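Local coordinates for replication initiator A family protein (Staphylococcus aureus CA-347, PDB 4PT7) that probably initiates replication of staphylococcal multiresistance plasmids by assembling on the plasmid replication origin, at residues 66-69 with 70-73; 46-49 with 50-54. One frame throughout, in Å; residues are numbered along the deposited sequence.

How the contacts relate
Contact 2 closes before contact 1 opens along the chain. Residues 46-54 hold the last turns of helix 34-52 and the first two residues after it. Residues 66-73 run from just before helix 68-74, the next helix, through its N-cap and into the helix. Both belong to the N-terminal part of RepA, a member of the helix-turn-helix clan. Their centres are about 15 Å apart, yet their side chains meet. Tyr66 OH of contact 1 lies 2.8 Å from Arg46 NH1 of contact 2, a probable hydrogen bond. It also packs 4.0 Å from Leu49 CB. Arg46 and Lys70 share a further partner, Asp129 of the third subunit, so both contacts take part in the tetramer interface.

Contact 1: residues 66-69 with 70-73; sequences YSNE and KLME
Ser67 and Lys70 meet at the N-cap of helix 68-74, whose first turn is closed by a nearly straight bond from Leu71 N to Ser67 O (3.0 Å, 173°). Met72 N to Asn68 O and Glu73 N to Glu69 O continue the pattern. The Ser67 side chain caps the helix. OG sits between its own backbone N and carbonyl carbon (chi1 60°), which turns it to Lys70 N, a weak bond of 3.4 Å. OG also makes a weak bond to Glu69 OE2. Tyr66 lies just before the cap. Its CB packs on Leu71 CG at 3.9 Å, and ring atom CD2 meets Lys70 CG at the same distance. Lys70 bends at chi2, and its NZ meets Glu73 OE1 on the syn side, 28° out of the carboxylate plane, in a 2.8 Å salt bridge. NZ also pairs with Asp129 of the third subunit. The Tyr66 ring packs edge-to-face with Trp55, and Leu71 touches Leu82 of helix 79-91. The Lys70 ammonium thus has two carboxylate partners, one from its own helix and one from the third subunit, which would favour its charged form.

Contact 2: residues 46-49 with 50-54; sequences RLNL and SIKNS
Asn53 N donates to Leu49 O at 2.9 Å, and Ser50 N to Arg46 O at 3.1 Å. Ile51 N to Leu47 O is longer, and Lys52 N to Asn48 O is weak at 3.4 Å. Several polar ends are satisfied beyond the two segments. Arg46 NH1 bonds to Tyr66 OH and forms a salt bridge with Asp129 of the third subunit. Ser50 OG bonds to Tyr63 O, and Asn53 OD1 accepts from the backbone N of Glu131 of the third subunit.

The chain leaves the helix through a Schellman motif. Asn53 is the first residue to depart from helical angles. Ser54 is the C-prime residue, with phi at 60°. Its N donates to Ile51 O at 2.8 Å, and Trp55 N reaches back to Ser50 O, spanning the shorter bond. The positive phi of Ser54 turns the chain out of the helix direction at this point.

Asn53 folds back beside Leu49, and its CG comes within 3.2 Å of Leu49 O. The Lys52 chain is extended beyond CG and crosses Asn48 near its end. Asn48 CG is anti to the backbone N (chi1 174°), which swings the amide round to Lys52, though Asn48 OD1 and Lys52 NZ remain 3.9 Å apart. Ile51 lays CG1 against Leu47 O. Leu49 CD1 sits over one face of the Arg46 guanidinium, 3.1 Å above its plane and offset toward the rim. Glu127 of the third subunit packs on Leu49, and Val130 of that subunit on Lys52 and Asn53.

Contact 1: residues 66-69 with 70-73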
loop_
_atom_site.group_PDB
_atom_site.type_symbol
_atom_site.label_atom_id
_atom_site.label_comp_id
_atom_site.label_asym_id
_atom_site.label_seq_id
_atom_site.Cartn_x
_atom_site.Cartn_y
_atom_site.Cartn_z
ATOM N N TYR B 66 14.241 5.932 -12.989
ATOM C CA TYR B 66 14.166 5.495 -11.601
ATOM C C TYR B 66 14.037 3.975 -11.476
ATOM O O TYR B 66 13.349 3.324 -12.272
ATOM C CB TYR B 66 12.980 6.170 -10.908
ATOM C CG TYR B 66 13.153 7.654 -10.630
ATOM C CD1 TYR B 66 12.215 8.582 -11.088
ATOM C CD2 TYR B 66 14.205 8.120 -9.850
ATOM C CE1 TYR B 66 12.317 9.930 -10.770
ATOM C CE2 TYR B 66 14.317 9.478 -9.523
ATOM C CZ TYR B 66 13.366 10.372 -9.988
ATOM O OH TYR B 66 13.454 11.704 -9.659
ATOM N N SER B 67 14.709 3.411 -10.480
ATOM C CA SER B 67 14.631 1.970 -10.253
ATOM C C SER B 67 13.304 1.691 -9.567
ATOM O O SER B 67 12.644 2.615 -9.079
ATOM C CB SER B 67 15.782 1.491 -9.358
ATOM O OG SER B 67 15.757 2.129 -8.093
ATOM N N ASN B 68 12.911 0.423 -9.541
ATOM C CA ASN B 68 11.662 0.025 -8.912
ATOM C C ASN B 68 11.639 0.402 -7.435
ATOM O O ASN B 68 10.592 0.740 -6.894
ATOM C CB ASN B 68 11.463 -1.479 -9.077
ATOM C CG ASN B 68 11.031 -1.857 -10.480
ATOM O OD1 ASN B 68 11.133 -3.016 -10.885
ATOM N ND2 ASN B 68 10.529 -0.882 -11.226
ATOM N N GLU B 69 12.798 0.350 -6.786
ATOM C CA GLU B 69 12.894 0.700 -5.373
ATOM C C GLU B 69 12.604 2.190 -5.199
ATOM O O GLU B 69 11.945 2.598 -4.243
ATOM C CB GLU B 69 14.307 0.412 -4.821
ATOM C CG GLU B 69 14.684 -1.065 -4.647
ATOM C CD GLU B 69 15.241 -1.734 -5.905
ATOM O OE1 GLU B 69 15.649 -2.908 -5.798
ATOM O OE2 GLU B 69 15.273 -1.110 -6.989
ATOM N N LYS B 70 13.129 2.998 -6.117
ATOM C CA LYS B 70 12.950 4.449 -6.069
ATOM C C LYS B 70 11.499 4.845 -6.308
ATOM O O LYS B 70 10.933 5.625 -5.554
ATOM C CB LYS B 70 13.841 5.137 -7.108
ATOM C CG LYS B 70 14.772 6.187 -6.525
ATOM C CD LYS B 70 14.037 7.206 -5.675
ATOM C CE LYS B 70 15.004 8.239 -5.124
ATOM N NZ LYS B 70 14.376 9.188 -4.174
ATOM N N LEU B 71 10.903 4.298 -7.362
ATOM C CA LEU B 71 9.508 4.580 -7.688
ATOM C C LEU B 71 8.611 4.235 -6.499
ATOM O O LEU B 71 7.737 5.021 -6.131
ATOM C CB LEU B 71 9.083 3.788 -8.934
ATOM C CG LEU B 71 9.697 4.251 -10.261
ATOM C CD1 LEU B 71 9.436 3.225 -11.364
ATOM C CD2 LEU B 71 9.108 5.612 -10.631
ATOM N N MET B 72 8.841 3.070 -5.893
ATOM C CA MET B 72 8.050 2.643 -4.736
ATOM C C MET B 72 8.129 3.693 -3.630
ATOM O O MET B 72 7.143 3.995 -2.964
ATOM C CB MET B 72 8.543 1.285 -4.218
ATOM C CG MET B 72 7.982 0.096 -4.999
ATOM S SD MET B 72 8.701 -1.501 -4.504
ATOM C CE MET B 72 8.572 -1.393 -2.713
ATOM N N GLU B 73 9.312 4.264 -3.454
ATOM C CA GLU B 73 9.511 5.291 -2.447
ATOM C C GLU B 73 8.789 6.580 -2.862
ATOM O O GLU B 73 8.157 7.240 -2.030
ATOM C CB GLU B 73 10.998 5.593 -2.283
ATOM C CG GLU B 73 11.275 6.599 -1.194
ATOM C CD GLU B 73 12.516 7.421 -1.473
ATOM O OE1 GLU B 73 12.433 8.363 -2.295
ATOM O OE2 GLU B 73 13.574 7.115 -0.881
#

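Contact 2: residues 46-49 with 50-54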
loop_
_atom_site.group_PDB
_atom_site.type_symbol
_atom_site.label_atom_id
_atom_site.label_comp_id
_atom_site.label_asym_id
_atom_site.label_seq_id
_atom_site.Cartn_x
_atom_site.Cartn_y
_atom_site.Cartn_z
ATOM N N ARG B 46 7.311 15.204 -10.724
ATOM C CA ARG B 46 8.704 14.757 -10.792
ATOM C C ARG B 46 9.441 15.200 -12.051
ATOM O O ARG B 46 10.663 15.225 -12.068
ATOM C CB ARG B 46 8.785 13.230 -10.667
ATOM C CG ARG B 46 8.855 12.733 -9.251
ATOM C CD ARG B 46 10.275 12.680 -8.737
ATOM N NE ARG B 46 10.277 12.636 -7.282
ATOM C CZ ARG B 46 11.341 12.368 -6.534
ATOM N NH1 ARG B 46 12.518 12.111 -7.099
ATOM N NH2 ARG B 46 11.222 12.363 -5.212
ATOM N N LEU B 47 8.698 15.540 -13.100
ATOM C CA LEU B 47 9.289 15.992 -14.357
ATOM C C LEU B 47 10.303 17.101 -14.116
ATOM O O LEU B 47 11.275 17.234 -14.862
ATOM C CB LEU B 47 8.195 16.496 -15.302
ATOM C CG LEU B 47 7.230 15.431 -15.830
ATOM C CD1 LEU B 47 6.079 16.076 -16.605
ATOM C CD2 LEU B 47 8.002 14.473 -16.703
ATOM N N ASN B 48 10.068 17.894 -13.074
ATOM C CA ASN B 48 10.958 18.992 -12.725
ATOM C C ASN B 48 12.335 18.442 -12.375
ATOM O O ASN B 48 13.361 19.013 -12.750
ATOM C CB ASN B 48 10.400 19.758 -11.522
ATOM C CG ASN B 48 11.356 20.820 -11.018
ATOM O OD1 ASN B 48 11.521 20.998 -9.804
ATOM N ND2 ASN B 48 11.992 21.538 -11.945
ATOM N N LEU B 49 12.346 17.338 -11.639
ATOM C CA LEU B 49 13.587 16.704 -11.238
ATOM C C LEU B 49 14.266 16.006 -12.412
ATOM O O LEU B 49 15.492 15.989 -12.489
ATOM C CB LEU B 49 13.334 15.711 -10.101
ATOM C CG LEU B 49 12.826 16.346 -8.803
ATOM C CD1 LEU B 49 12.655 15.279 -7.733
ATOM C CD2 LEU B 49 13.809 17.417 -8.340
ATOM N N SER B 50 13.485 15.437 -13.329
ATOM C CA SER B 50 14.097 14.780 -14.482
ATOM C C SER B 50 14.941 15.781 -15.250
ATOM O O SER B 50 16.038 15.461 -15.697
ATOM C CB SER B 50 13.050 14.195 -15.421
ATOM O OG SER B 50 12.400 13.076 -14.847
ATOM N N ILE B 51 14.426 16.997 -15.397
ATOM C CA ILE B 51 15.156 18.028 -16.114
ATOM C C ILE B 51 16.493 18.294 -15.424
ATOM O O ILE B 51 17.538 18.327 -16.069
ATOM C CB ILE B 51 14.335 19.330 -16.190
ATOM C CG1 ILE B 51 13.130 19.111 -17.105
ATOM C CG2 ILE B 51 15.204 20.481 -16.701
ATOM C CD1 ILE B 51 12.133 20.237 -17.077
ATOM N N LYS B 52 16.456 18.473 -14.108
ATOM C CA LYS B 52 17.675 18.724 -13.352
ATOM C C LYS B 52 18.661 17.561 -13.460
ATOM O O LYS B 52 19.870 17.763 -13.396
ATOM C CB LYS B 52 17.335 18.990 -11.886
ATOM C CG LYS B 52 16.621 20.308 -11.660
ATOM C CD LYS B 52 16.257 20.498 -10.198
ATOM C CE LYS B 52 15.569 21.833 -9.973
ATOM N NZ LYS B 52 15.116 21.984 -8.559
ATOM N N ASN B 53 18.139 16.349 -13.632
ATOM C CA ASN B 53 18.992 15.172 -13.759
ATOM C C ASN B 53 19.421 14.985 -15.207
ATOM O O ASN B 53 20.018 13.968 -15.557
ATOM C CB ASN B 53 18.261 13.908 -13.294
ATOM C CG ASN B 53 17.889 13.956 -11.835
ATOM O OD1 ASN B 53 18.587 14.567 -11.027
ATOM N ND2 ASN B 53 16.794 13.292 -11.480
ATOM N N SER B 54 19.103 15.968 -16.044
ATOM C CA SER B 54 19.439 15.925 -17.463
ATOM C C SER B 54 18.803 14.731 -18.167
ATOM O O SER B 54 19.297 14.277 -19.199
ATOM C CB SER B 54 20.961 15.881 -17.650
ATOM O OG SER B 54 21.589 16.944 -16.953
#